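Local coordinates for protein carbohydrate kinase, FGGY (Novosphingobium aromaticivorans, PDB 3H6E) that probably acts as a kinase that phosphorylates a carbohydrate, like other members of the FGGY family, at residues A[251-257]-A[388-394]; A[315-321]-A[396-402]; A[379-383]-A[407-411]; A[414-420]-A[441-446]. One frame throughout, in Å; residues are numbered along the deposited sequence.

Following the chain from the N terminus, the strand at 252-256 comes first, then the loop at 315-321, then the far part of helix 363-384. These wait for partners in the same order. Residues 388-394 close contact 1 by laying a parallel strand beside 252-256, 396-402 close contact 2 against the loop, and 407-411 close contact 3 on the helix. Contacts 1, 2 and 3 therefore all cross one another, none nesting. Contact 4 follows in series, where 441-446 folds back on strand 415-419, the neighbour of 390-394. Contacts 1 and 4 join strands 252-256, 390-394, 415-419 and 443-445 of one mixed sheet; contacts 2 and 3 lie at the start and end of helix 401-410.

Contact 1. Residues A[251-257]-A[388-394]; sequences EATVLST and TGRILVE
Thr253 and Leu255 reach across to Arg390, Leu392 and Glu394 through a regular parallel ladder of backbone bonds. Thr253 N gives to Arg390 O at 2.8 Å, Leu392 N returns to Thr253 O at 2.9 Å, and Leu255 continues the same alternation with Leu392 and Glu394. At the C-terminal end the side chain of Thr257 takes over. Its OG1 sits between the backbone N and the carbonyl carbon (chi1 68°) and donates to Glu394 O at 2.8 Å, in the carbonyl plane on a lone pair. The same oxygen accepts from Phe397 N, while Thr257 CG2 leans on Val393 CG1 at 4.2 Å. A valine here would probably leave Glu394 O without this donor and Phe397 N without its acceptor, setting the turn after the strand freer to move. At the other end Glu251 OE1 comes within 2.9 Å of Thr388 OG1. The second carboxylate oxygen, OE2, makes a salt bridge to Arg265, a second hold on the group. A water accepts from Thr388 N and also bonds Thr253 OG1, which in turn meets Ser387 OG. Between apolar side chains, Leu255 CB touches Ile391 CG2 at 4.3 Å. The methyl Val254 CG1 lies against the carboxylate carbon of Glu394, 4.0 Å from CD. The strand order around this pair is consistent with the ribonuclease H-like core of the actin-type ATPase clan. Thr253 and Ile391 pack on Leu382 of helix 363-384, Val254 and Leu392 face helix 233-241, and strands 261-266 and 415-419 flank the pair.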
loop_
_atom_site.group_PDB
_atom_site.type_symbol
_atom_site.label_atom_id
_atom_site.label_comp_id
_atom_site.label_asym_id
_atom_site.label_seq_id
_atom_site.Cartn_x
_atom_site.Cartn_y
_atom_site.Cartn_z
ATOM N N GLU A 251 -17.449 -2.954 -8.675
ATOM C CA GLU A 251 -16.283 -3.760 -8.975
ATOM C C GLU A 251 -15.235 -2.825 -9.555
ATOM O O GLU A 251 -15.451 -2.216 -10.605
ATOM C CB GLU A 251 -16.636 -4.862 -9.971
ATOM C CG GLU A 251 -15.935 -6.179 -9.690
ATOM C CD GLU A 251 -14.538 -6.192 -10.222
ATOM O OE1 GLU A 251 -14.368 -5.806 -11.393
ATOM O OE2 GLU A 251 -13.613 -6.579 -9.483
ATOM N N ALA A 252 -14.109 -2.692 -8.862
ATOM C CA ALA A 252 -13.090 -1.734 -9.272
ATOM C C ALA A 252 -11.714 -2.160 -8.810
ATOM O O ALA A 252 -11.581 -2.927 -7.861
ATOM C CB ALA A 252 -13.412 -0.355 -8.730
ATOM N N THR A 253 -10.691 -1.657 -9.489
ATOM C CA THR A 253 -9.311 -1.928 -9.129
ATOM C C THR A 253 -8.525 -0.622 -9.079
ATOM O O THR A 253 -8.591 0.181 -10.007
ATOM C CB THR A 253 -8.640 -2.856 -10.157
ATOM O OG1 THR A 253 -9.213 -4.168 -10.071
ATOM C CG2 THR A 253 -7.141 -2.938 -9.908
ATOM N N VAL A 254 -7.792 -0.406 -7.992
ATOM C CA VAL A 254 -6.887 0.728 -7.918
ATOM C C VAL A 254 -5.469 0.283 -8.253
ATOM O O VAL A 254 -4.945 -0.662 -7.660
ATOM C CB VAL A 254 -6.911 1.410 -6.537
ATOM C CG1 VAL A 254 -5.900 2.548 -6.497
ATOM C CG2 VAL A 254 -8.310 1.920 -6.208
ATOM N N LEU A 255 -4.858 0.952 -9.222
ATOM C CA LEU A 255 -3.502 0.625 -9.620
ATOM C C LEU A 255 -2.570 1.750 -9.214
ATOM O O LEU A 255 -2.543 2.801 -9.854
ATOM C CB LEU A 255 -3.411 0.412 -11.129
ATOM C CG LEU A 255 -1.994 0.124 -11.637
ATOM C CD1 LEU A 255 -1.645 -1.334 -11.415
ATOM C CD2 LEU A 255 -1.854 0.485 -13.103
ATOM N N SER A 256 -1.811 1.535 -8.145
ATOM C CA SER A 256 -0.858 2.540 -7.699
ATOM C C SER A 256 0.481 2.357 -8.412
ATOM O O SER A 256 0.892 1.239 -8.720
ATOM C CB SER A 256 -0.683 2.512 -6.181
ATOM O OG SER A 256 -0.131 1.291 -5.748
ATOM N N THR A 257 1.151 3.469 -8.686
ATOM C CA THR A 257 2.406 3.438 -9.420
ATOM C C THR A 257 3.499 4.189 -8.671
ATOM O O THR A 257 3.225 4.910 -7.713
ATOM C CB THR A 257 2.238 4.010 -10.849
ATOM O OG1 THR A 257 1.981 5.418 -10.782
ATOM C CG2 THR A 257 1.091 3.320 -11.567
ATOM N N THR A 388 -11.412 -6.015 -13.654
ATOM C CA THR A 388 -12.281 -5.610 -14.749
ATOM C C THR A 388 -13.086 -4.374 -14.380
ATOM O O THR A 388 -13.094 -3.947 -13.225
ATOM C CB THR A 388 -13.278 -6.721 -15.121
ATOM O OG1 THR A 388 -14.028 -7.097 -13.959
ATOM C CG2 THR A 388 -12.555 -7.936 -15.680
ATOM N N GLY A 389 -13.764 -3.806 -15.374
ATOM C CA GLY A 389 -14.759 -2.776 -15.138
ATOM C C GLY A 389 -14.221 -1.371 -14.953
ATOM O O GLY A 389 -14.388 -0.516 -15.818
ATOM N N ARG A 390 -13.585 -1.131 -13.812
ATOM C CA ARG A 390 -13.083 0.193 -13.483
ATOM C C ARG A 390 -11.672 0.108 -12.929
ATOM O O ARG A 390 -11.414 -0.638 -11.987
ATOM C CB ARG A 390 -14.002 0.865 -12.463
ATOM C CG ARG A 390 -15.461 0.854 -12.869
ATOM C CD ARG A 390 -16.369 1.160 -11.699
ATOM N NE ARG A 390 -17.652 0.483 -11.841
ATOM C CZ ARG A 390 -18.760 1.059 -12.292
ATOM N NH1 ARG A 390 -18.752 2.340 -12.642
ATOM N NH2 ARG A 390 -19.881 0.349 -12.384
ATOM N N ILE A 391 -10.761 0.869 -13.522
ATOM C CA ILE A 391 -9.396 0.942 -13.023
ATOM C C ILE A 391 -9.001 2.387 -12.759
ATOM O O ILE A 391 -9.097 3.240 -13.638
ATOM C CB ILE A 391 -8.394 0.311 -14.000
ATOM C CG1 ILE A 391 -8.782 -1.138 -14.287
ATOM C CG2 ILE A 391 -6.988 0.377 -13.433
ATOM C CD1 ILE A 391 -7.724 -1.919 -15.025
ATOM N N LEU A 392 -8.563 2.656 -11.535
ATOM C CA LEU A 392 -8.106 3.985 -11.162
ATOM C C LEU A 392 -6.593 3.987 -11.016
ATOM O O LEU A 392 -6.046 3.322 -10.136
ATOM C CB LEU A 392 -8.769 4.420 -9.856
ATOM C CG LEU A 392 -8.192 5.648 -9.150
ATOM C CD1 LEU A 392 -8.098 6.835 -10.103
ATOM C CD2 LEU A 392 -9.037 5.983 -7.925
ATOM N N VAL A 393 -5.918 4.722 -11.895
ATOM C CA VAL A 393 -4.468 4.865 -11.818
ATOM C C VAL A 393 -4.109 6.009 -10.876
ATOM O O VAL A 393 -4.687 7.093 -10.957
ATOM C CB VAL A 393 -3.844 5.125 -13.203
ATOM C CG1 VAL A 393 -2.328 5.101 -13.116
ATOM C CG2 VAL A 393 -4.330 4.091 -14.206
ATOM N N GLU A 394 -3.165 5.759 -9.974
ATOM C CA GLU A 394 -2.670 6.786 -9.061
ATOM C C GLU A 394 -1.148 6.756 -9.044
ATOM O O GLU A 394 -0.530 5.938 -9.729
ATOM C CB GLU A 394 -3.227 6.576 -7.655
ATOM C CG GLU A 394 -4.739 6.501 -7.602
ATOM C CD GLU A 394 -5.270 6.536 -6.187
ATOM O OE1 GLU A 394 -4.491 6.245 -5.256
ATOM O OE2 GLU A 394 -6.464 6.854 -6.004
HETATM O O HOH W 1 -11.846 -4.831 -10.852
#

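Contact 2. Residues A[315-321]-A[396-402]; sequences VDIKPDQ and RFAEADV
The guanidinium of Arg396 takes the carboxylate of Asp316 at its edge, while CZ, the tip atom of the inclined Phe397 ring, stands 3.0 Å above one guanidinium face, displaced toward the rim. The Phe397 ring in turn is met at its own edge by a methyl of Val315, CG2 standing 3.8 Å from CE1. Carboxylate and guanidinium are turned 63° apart, and the salt bridge from Arg396 NH1 to Asp316 OD1, at 3.2 Å, is a weak, bent bond (123° at the hydrogen). Asp316 CG is tucked between the backbone N and the carbonyl carbon (chi1 63°), which leaves OD1 at the edge of the guanidinium, and the two side chains cross at about a right angle: Arg396, extended from CG to NE, runs its methylenes past Asp316 OD2, CB coming to 3.6 Å. A water takes a second bond from Arg396 NH1, at 3.1 Å. Arg314 also lies close to Arg396. The turn belongs to a beta-alpha-beta crossover: strand 390-394 leads through a short 3-10 segment at 396-398 into helix 401-410, with Ala400 at the N-cap position, and the chain then returns to the parallel neighbouring strand 415-419. Against this helix start, Gln321 sets its CB 3.5 Å from Asp401 OD2. Lys318 approaches Glu399 obliquely through carbon, CE to CG at 4.0 Å, with their charged ends near but not touching. Val315 and Val402 both reach Cys371 of helix 363-384, and Val402 also touches Leu324 and Leu325 of helix 321-326.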
loop_
_atom_site.group_PDB
_atom_site.type_symbol
_atom_site.label_atom_id
_atom_site.label_comp_id
_atom_site.label_asym_id
_atom_site.label_seq_id
_atom_site.Cartn_x
_atom_site.Cartn_y
_atom_site.Cartn_z
ATOM N N VAL A 315 9.296 9.765 -17.687
ATOM C CA VAL A 315 8.222 9.792 -18.676
ATOM C C VAL A 315 6.955 10.518 -18.212
ATOM O O VAL A 315 5.985 10.612 -18.964
ATOM C CB VAL A 315 7.829 8.374 -19.108
ATOM C CG1 VAL A 315 9.036 7.637 -19.668
ATOM C CG2 VAL A 315 7.216 7.617 -17.933
ATOM N N ASP A 316 6.958 11.029 -16.983
ATOM C CA ASP A 316 5.777 11.707 -16.451
ATOM C C ASP A 316 5.886 13.235 -16.463
ATOM O O ASP A 316 4.937 13.931 -16.092
ATOM C CB ASP A 316 5.439 11.208 -15.039
ATOM C CG ASP A 316 6.537 11.501 -14.030
ATOM O OD1 ASP A 316 7.728 11.382 -14.388
ATOM O OD2 ASP A 316 6.203 11.843 -12.875
ATOM N N ILE A 317 7.037 13.750 -16.889
ATOM C CA ILE A 317 7.247 15.194 -16.996
ATOM C C ILE A 317 6.224 15.836 -17.930
ATOM O O ILE A 317 6.184 15.536 -19.124
ATOM C CB ILE A 317 8.674 15.523 -17.476
ATOM C CG1 ILE A 317 9.698 15.089 -16.420
ATOM C CG2 ILE A 317 8.807 17.009 -17.777
ATOM C CD1 ILE A 317 11.140 15.150 -16.891
ATOM N N LYS A 318 5.409 16.727 -17.374
ATOM C CA LYS A 318 4.229 17.253 -18.066
ATOM C C LYS A 318 4.470 17.857 -19.458
ATOM O O LYS A 318 3.953 17.336 -20.448
ATOM C CB LYS A 318 3.462 18.221 -17.158
ATOM C CG LYS A 318 2.887 17.544 -15.924
ATOM C CD LYS A 318 2.606 18.532 -14.810
ATOM C CE LYS A 318 2.406 17.805 -13.491
ATOM N NZ LYS A 318 3.527 16.857 -13.219
ATOM N N PRO A 319 5.245 18.953 -19.543
ATOM C CA PRO A 319 5.472 19.574 -20.855
ATOM C C PRO A 319 5.951 18.582 -21.912
ATOM O O PRO A 319 5.852 18.866 -23.105
ATOM C CB PRO A 319 6.565 20.604 -20.565
ATOM C CG PRO A 319 6.338 20.984 -19.149
ATOM C CD PRO A 319 5.886 19.720 -18.458
ATOM N N ASP A 320 6.449 17.430 -21.478
ATOM C CA ASP A 320 6.973 16.428 -22.401
ATOM C C ASP A 320 5.894 15.508 -22.970
ATOM O O ASP A 320 6.119 14.824 -23.971
ATOM C CB ASP A 320 8.050 15.582 -21.718
ATOM C CG ASP A 320 9.332 16.351 -21.480
ATOM O OD1 ASP A 320 9.297 17.600 -21.488
ATOM O OD2 ASP A 320 10.379 15.702 -21.285
ATOM N N GLN A 321 4.727 15.487 -22.335
ATOM C CA GLN A 321 3.679 14.536 -22.706
ATOM C C GLN A 321 3.323 14.511 -24.196
ATOM O O GLN A 321 3.293 13.440 -24.802
ATOM C CB GLN A 321 2.427 14.730 -21.844
ATOM C CG GLN A 321 2.641 14.375 -20.380
ATOM C CD GLN A 321 3.391 13.063 -20.203
ATOM O OE1 GLN A 321 4.381 12.997 -19.470
ATOM N NE2 GLN A 321 2.933 12.016 -20.884
ATOM N N ARG A 396 2.717 8.789 -9.467
ATOM C CA ARG A 396 3.287 9.719 -10.439
ATOM C C ARG A 396 3.065 9.320 -11.898
ATOM O O ARG A 396 3.025 10.180 -12.777
ATOM C CB ARG A 396 4.774 9.974 -10.157
ATOM C CG ARG A 396 5.721 8.847 -10.534
ATOM C CD ARG A 396 7.165 9.266 -10.259
ATOM N NE ARG A 396 8.130 8.193 -10.492
ATOM C CZ ARG A 396 8.837 8.043 -11.609
ATOM N NH1 ARG A 396 8.690 8.891 -12.618
ATOM N NH2 ARG A 396 9.692 7.034 -11.720
ATOM N N PHE A 397 2.909 8.028 -12.159
ATOM C CA PHE A 397 2.751 7.555 -13.531
ATOM C C PHE A 397 1.330 7.751 -14.057
ATOM O O PHE A 397 0.988 7.299 -15.149
ATOM C CB PHE A 397 3.206 6.100 -13.661
ATOM C CG PHE A 397 4.696 5.926 -13.537
ATOM C CD1 PHE A 397 5.509 5.995 -14.656
ATOM C CD2 PHE A 397 5.284 5.711 -12.301
ATOM C CE1 PHE A 397 6.873 5.846 -14.548
ATOM C CE2 PHE A 397 6.649 5.562 -12.185
ATOM C CZ PHE A 397 7.445 5.629 -13.312
ATOM N N ALA A 398 0.509 8.435 -13.266
ATOM C CA ALA A 398 -0.796 8.897 -13.724
ATOM C C ALA A 398 -0.656 10.057 -14.704
ATOM O O ALA A 398 -1.482 10.231 -15.593
ATOM C CB ALA A 398 -1.661 9.301 -12.540
ATOM N N GLU A 399 0.401 10.843 -14.513
ATOM C CA GLU A 399 0.715 11.938 -15.420
ATOM C C GLU A 399 1.440 11.428 -16.659
ATOM O O GLU A 399 1.876 12.217 -17.496
ATOM C CB GLU A 399 1.565 12.998 -14.715
ATOM C CG GLU A 399 0.770 14.158 -14.130
ATOM C CD GLU A 399 0.092 13.810 -12.821
ATOM O OE1 GLU A 399 0.561 12.868 -12.144
ATOM O OE2 GLU A 399 -0.904 14.486 -12.468
ATOM N N ALA A 400 1.564 10.109 -16.772
ATOM C CA ALA A 400 2.244 9.493 -17.912
ATOM C C ALA A 400 1.263 9.141 -19.033
ATOM O O ALA A 400 0.815 7.999 -19.147
ATOM C CB ALA A 400 3.017 8.264 -17.472
ATOM N N ASP A 401 0.946 10.137 -19.860
ATOM C CA ASP A 401 -0.044 9.997 -20.931
ATOM C C ASP A 401 0.088 8.729 -21.774
ATOM O O ASP A 401 -0.908 8.091 -22.102
ATOM C CB ASP A 401 -0.035 11.232 -21.838
ATOM C CG ASP A 401 -1.092 12.246 -21.447
ATOM O OD1 ASP A 401 -2.289 11.897 -21.496
ATOM O OD2 ASP A 401 -0.730 13.391 -21.101
ATOM N N VAL A 402 1.311 8.371 -22.140
ATOM C CA VAL A 402 1.517 7.191 -22.967
ATOM C C VAL A 402 1.119 5.928 -22.210
ATOM O O VAL A 402 0.540 5.006 -22.787
ATOM C CB VAL A 402 2.977 7.071 -23.436
ATOM C CG1 VAL A 402 3.133 5.885 -24.368
ATOM C CG2 VAL A 402 3.422 8.366 -24.121
HETATM O O HOH W 2 9.772 7.572 -15.251
#

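Contact 3. Residues A[379-383]-A[407-411]; sequences DTALD and LASLR
Arg411 forms salt bridges with two acids of the facing helix, Asp379 and Asp383, making a small network. Its NE points to Asp379 OD1 over a long, weak 3.5 Å, carboxylate and guanidinium standing 68° apart. CG of Asp379 is anti to the backbone N (chi1 175°), which carries the acid toward the arginine; its other oxygen, OD2, is bridged to Arg461. NH2 of Arg411 lies against Asp383 OD1 at a modelled 2.4 Å; the detail is doubtful, although the two opposite charges are adjacent in the model. Hydrogen bonding to the backbone adds a third hold: NH2 also gives a weak, bent bond to Asp379 O at 2.8 Å, which meets the guanidinium at its edge. Carbon contacts complete the account. Leu382 CB sits over one face of the guanidinium, 3.1 Å above its plane and toward the rim, while Leu382 CD1 makes an apolar contact with Leu407 CD1 at 4.2 Å. Leu410 adds CD1 against Asp379 CB at 4.1 Å. Were a leucine in the place of Arg411, Asp379 and Asp383 would probably lose their charged mate here and Asp379 O a donor, so that the C-terminal part of helix 363-384 would be held less firmly to the end of helix 401-410. Arg411 directly follows helix 401-410; beside it, Leu382 and Arg411 both rest on Ile391 of strand 390-394, and Leu410 packs on Arg461 of helix 457-468.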
loop_
_atom_site.group_PDB
_atom_site.type_symbol
_atom_site.label_atom_id
_atom_site.label_comp_id
_atom_site.label_asym_id
_atom_site.label_seq_id
_atom_site.Cartn_x
_atom_site.Cartn_y
_atom_site.Cartn_z
ATOM N N ASP A 379 -0.990 -4.880 -17.731
ATOM C CA ASP A 379 -2.104 -5.591 -18.342
ATOM C C ASP A 379 -2.116 -7.055 -17.914
ATOM O O ASP A 379 -3.160 -7.602 -17.567
ATOM C CB ASP A 379 -2.013 -5.496 -19.865
ATOM C CG ASP A 379 -3.076 -6.313 -20.562
ATOM O OD1 ASP A 379 -4.229 -5.835 -20.650
ATOM O OD2 ASP A 379 -2.754 -7.431 -21.023
ATOM N N THR A 380 -0.947 -7.684 -17.948
ATOM C CA THR A 380 -0.809 -9.064 -17.504
ATOM C C THR A 380 -1.109 -9.192 -16.012
ATOM O O THR A 380 -1.751 -10.149 -15.581
ATOM C CB THR A 380 0.609 -9.602 -17.795
ATOM O OG1 THR A 380 0.791 -9.722 -19.211
ATOM C CG2 THR A 380 0.824 -10.963 -17.147
ATOM N N ALA A 381 -0.646 -8.219 -15.231
ATOM C CA ALA A 381 -0.827 -8.245 -13.784
ATOM C C ALA A 381 -2.288 -8.069 -13.375
ATOM O O ALA A 381 -2.778 -8.755 -12.480
ATOM C CB ALA A 381 0.041 -7.197 -13.124
ATOM N N LEU A 382 -2.976 -7.146 -14.038
ATOM C CA LEU A 382 -4.390 -6.913 -13.784
ATOM C C LEU A 382 -5.217 -8.156 -14.087
ATOM O O LEU A 382 -6.201 -8.436 -13.408
ATOM C CB LEU A 382 -4.896 -5.734 -14.620
ATOM C CG LEU A 382 -4.501 -4.334 -14.132
ATOM C CD1 LEU A 382 -4.349 -3.359 -15.294
ATOM C CD2 LEU A 382 -5.496 -3.819 -13.090
ATOM N N ASP A 383 -4.809 -8.901 -15.108
ATOM C CA ASP A 383 -5.517 -10.117 -15.505
ATOM C C ASP A 383 -5.304 -11.287 -14.547
ATOM O O ASP A 383 -6.204 -12.099 -14.355
ATOM C CB ASP A 383 -5.140 -10.524 -16.931
ATOM C CG ASP A 383 -5.801 -9.647 -17.972
ATOM O OD1 ASP A 383 -6.787 -8.964 -17.619
ATOM O OD2 ASP A 383 -5.342 -9.642 -19.134
ATOM N N LEU A 407 -3.089 1.880 -21.632
ATOM C CA LEU A 407 -3.888 1.011 -20.782
ATOM C C LEU A 407 -5.347 1.042 -21.227
ATOM O O LEU A 407 -5.995 0.004 -21.348
ATOM C CB LEU A 407 -3.766 1.435 -19.318
ATOM C CG LEU A 407 -4.176 0.364 -18.310
ATOM C CD1 LEU A 407 -3.368 -0.909 -18.545
ATOM C CD2 LEU A 407 -4.021 0.865 -16.881
ATOM N N ALA A 408 -5.855 2.243 -21.477
ATOM C CA ALA A 408 -7.219 2.402 -21.969
ATOM C C ALA A 408 -7.453 1.599 -23.252
ATOM O O ALA A 408 -8.495 0.957 -23.413
ATOM C CB ALA A 408 -7.525 3.865 -22.196
ATOM N N SER A 409 -6.473 1.631 -24.154
ATOM C CA SER A 409 -6.564 0.916 -25.426
ATOM C C SER A 409 -6.592 -0.591 -25.222
ATOM O O SER A 409 -7.371 -1.301 -25.859
ATOM C CB SER A 409 -5.395 1.291 -26.340
ATOM O OG SER A 409 -5.371 2.684 -26.604
ATOM N N LEU A 410 -5.730 -1.078 -24.336
ATOM C CA LEU A 410 -5.663 -2.506 -24.046
ATOM C C LEU A 410 -6.963 -3.011 -23.426
ATOM O O LEU A 410 -7.399 -4.124 -23.709
ATOM C CB LEU A 410 -4.474 -2.817 -23.134
ATOM C CG LEU A 410 -3.096 -2.644 -23.783
ATOM C CD1 LEU A 410 -1.989 -2.630 -22.740
ATOM C CD2 LEU A 410 -2.854 -3.734 -24.809
ATOM N N ARG A 411 -7.579 -2.180 -22.589
ATOM C CA ARG A 411 -8.841 -2.522 -21.941
ATOM C C ARG A 411 -9.967 -1.637 -22.465
ATOM O O ARG A 411 -10.451 -0.746 -21.761
ATOM C CB ARG A 411 -8.711 -2.372 -20.427
ATOM C CG ARG A 411 -7.423 -2.952 -19.879
ATOM C CD ARG A 411 -7.687 -3.736 -18.610
ATOM N NE ARG A 411 -6.675 -4.764 -18.410
ATOM C CZ ARG A 411 -6.837 -5.835 -17.643
ATOM N NH1 ARG A 411 -7.984 -6.035 -16.997
ATOM N NH2 ARG A 411 -5.847 -6.708 -17.530
HETATM O O HOH W 3 -6.663 -6.105 -22.350
#

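Contact 4. Residues A[414-420]-A[441-446]; sequences CAVYTAN and GELVRI
Tyr417 and Arg445 face each other across the last two strands of the C-terminal sheet, where 443-445 runs antiparallel to 415-419 as its outermost strand. They form a non-hydrogen-bonded pair; next along, Thr418 and Val444 are the hydrogen-bonded one, Val444 N giving to Thr418 O at 3.2 Å almost straight (175°), with a weaker return bond. Ile446 N adds another bond to Val416 O at 2.9 Å. The Leu443 side chain crosses that of Tyr417 at about a right angle: CD1 makes a CH-pi contact over the ring face, 4.2 Å from the centroid, and CB touches CD1 of the tyrosine at 3.6 Å. Arg445 stretches out fully, CG anti to the backbone N (chi1 -170°), and follows the neighbouring strand back to Cys414. There NH2 donates to Cys414 O at 2.9 Å from well above the carbonyl plane, and Ala415 CB lies over one guanidinium face. Ile446 packs on the other side of the sheet, its CG1 at 4.1 Å from Val416 CG1, next to Val404 and Ala408 of helix 401-410. This alternation of pairs is that of an antiparallel ladder, here with 443-445 as the outermost strand of a mixed sheet.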
loop_
_atom_site.group_PDB
_atom_site.type_symbol
_atom_site.label_atom_id
_atom_site.label_comp_id
_atom_site.label_asym_id
_atom_site.label_seq_id
_atom_site.Cartn_x
_atom_site.Cartn_y
_atom_site.Cartn_z
ATOM N N CYS A 414 -13.251 -1.423 -20.726
ATOM C CA CYS A 414 -12.982 -1.057 -19.345
ATOM C C CYS A 414 -12.858 0.459 -19.240
ATOM O O CYS A 414 -12.450 1.123 -20.193
ATOM C CB CYS A 414 -11.698 -1.735 -18.863
ATOM S SG CYS A 414 -11.197 -1.321 -17.182
ATOM N N ALA A 415 -13.226 1.006 -18.088
ATOM C CA ALA A 415 -13.107 2.439 -17.859
ATOM C C ALA A 415 -11.882 2.757 -17.004
ATOM O O ALA A 415 -11.925 2.654 -15.779
ATOM C CB ALA A 415 -14.374 2.983 -17.208
ATOM N N VAL A 416 -10.788 3.135 -17.658
ATOM C CA VAL A 416 -9.577 3.559 -16.959
ATOM C C VAL A 416 -9.701 5.016 -16.519
ATOM O O VAL A 416 -10.136 5.871 -17.288
ATOM C CB VAL A 416 -8.336 3.398 -17.854
ATOM C CG1 VAL A 416 -7.089 3.900 -17.141
ATOM C CG2 VAL A 416 -8.176 1.943 -18.275
ATOM N N TYR A 417 -9.320 5.300 -15.281
ATOM C CA TYR A 417 -9.481 6.640 -14.726
ATOM C C TYR A 417 -8.174 7.249 -14.216
ATOM O O TYR A 417 -7.208 6.541 -13.932
ATOM C CB TYR A 417 -10.494 6.620 -13.579
ATOM C CG TYR A 417 -11.918 6.347 -13.997
ATOM C CD1 TYR A 417 -12.640 7.287 -14.728
ATOM C CD2 TYR A 417 -12.555 5.160 -13.643
ATOM C CE1 TYR A 417 -13.948 7.049 -15.108
ATOM C CE2 TYR A 417 -13.864 4.912 -14.016
ATOM C CZ TYR A 417 -14.556 5.862 -14.750
ATOM O OH TYR A 417 -15.861 5.631 -15.129
ATOM N N THR A 418 -8.165 8.574 -14.108
ATOM C CA THR A 418 -7.127 9.303 -13.387
ATOM C C THR A 418 -7.808 10.433 -12.630
ATOM O O THR A 418 -8.846 10.928 -13.062
ATOM C CB THR A 418 -6.049 9.886 -14.324
ATOM O OG1 THR A 418 -6.677 10.652 -15.359
ATOM C CG2 THR A 418 -5.217 8.775 -14.948
ATOM N N ALA A 419 -7.233 10.827 -11.499
ATOM C CA ALA A 419 -7.841 11.838 -10.642
ATOM C C ALA A 419 -7.699 13.251 -11.213
ATOM O O ALA A 419 -6.770 13.538 -11.965
ATOM C CB ALA A 419 -7.266 11.768 -9.239
ATOM N N ASN A 420 -8.632 14.121 -10.838
ATOM C CA ASN A 420 -8.706 15.479 -11.363
ATOM C C ASN A 420 -7.787 16.429 -10.611
ATOM O O ASN A 420 -7.046 17.207 -11.212
ATOM C CB ASN A 420 -10.140 15.991 -11.246
ATOM C CG ASN A 420 -10.571 16.779 -12.452
ATOM O OD1 ASN A 420 -9.902 16.766 -13.482
ATOM N ND2 ASN A 420 -11.705 17.463 -12.339
ATOM N N GLY A 441 -11.588 16.914 -6.660
ATOM C CA GLY A 441 -11.670 16.679 -8.087
ATOM C C GLY A 441 -12.664 15.590 -8.437
ATOM O O GLY A 441 -13.483 15.178 -7.614
ATOM N N GLU A 442 -12.595 15.132 -9.678
ATOM C CA GLU A 442 -13.444 14.055 -10.156
ATOM C C GLU A 442 -12.593 13.119 -10.988
ATOM O O GLU A 442 -11.457 13.444 -11.329
ATOM C CB GLU A 442 -14.583 14.609 -11.009
ATOM C CG GLU A 442 -15.573 15.468 -10.247
ATOM C CD GLU A 442 -16.569 16.155 -11.164
ATOM O OE1 GLU A 442 -16.243 16.356 -12.353
ATOM O OE2 GLU A 442 -17.675 16.495 -10.691
ATOM N N LEU A 443 -13.135 11.952 -11.314
ATOM C CA LEU A 443 -12.436 11.040 -12.206
ATOM C C LEU A 443 -12.720 11.401 -13.657
ATOM O O LEU A 443 -13.867 11.641 -14.037
ATOM C CB LEU A 443 -12.832 9.589 -11.928
ATOM C CG LEU A 443 -12.469 9.071 -10.537
ATOM C CD1 LEU A 443 -12.797 7.591 -10.419
ATOM C CD2 LEU A 443 -10.996 9.334 -10.238
ATOM N N VAL A 444 -11.663 11.454 -14.456
ATOM C CA VAL A 444 -11.780 11.688 -15.883
ATOM C C VAL A 444 -11.416 10.393 -16.586
ATOM O O VAL A 444 -10.355 9.828 -16.327
ATOM C CB VAL A 444 -10.801 12.789 -16.354
ATOM C CG1 VAL A 444 -11.060 13.147 -17.814
ATOM C CG2 VAL A 444 -10.900 14.024 -15.459
ATOM N N ARG A 445 -12.284 9.908 -17.468
ATOM C CA ARG A 445 -11.963 8.682 -18.180
ATOM C C ARG A 445 -10.859 8.916 -19.201
ATOM O O ARG A 445 -10.771 9.985 -19.807
ATOM C CB ARG A 445 -13.187 8.066 -18.854
ATOM C CG ARG A 445 -12.898 6.674 -19.398
ATOM C CD ARG A 445 -14.118 6.023 -20.003
ATOM N NE ARG A 445 -13.802 4.701 -20.538
ATOM C CZ ARG A 445 -14.659 3.944 -21.210
ATOM N NH1 ARG A 445 -15.894 4.374 -21.439
ATOM N NH2 ARG A 445 -14.282 2.755 -21.655
ATOM N N ILE A 446 -10.016 7.908 -19.380
ATOM C CA ILE A 446 -8.891 8.014 -20.292
ATOM C C ILE A 446 -9.256 7.493 -21.674
ATOM O O ILE A 446 -9.812 6.404 -21.814
ATOM C CB ILE A 446 -7.664 7.246 -19.761
ATOM C CG1 ILE A 446 -7.244 7.799 -18.401
ATOM C CG2 ILE A 446 -6.513 7.327 -20.753
ATOM C CD1 ILE A 446 -7.006 9.298 -18.404
#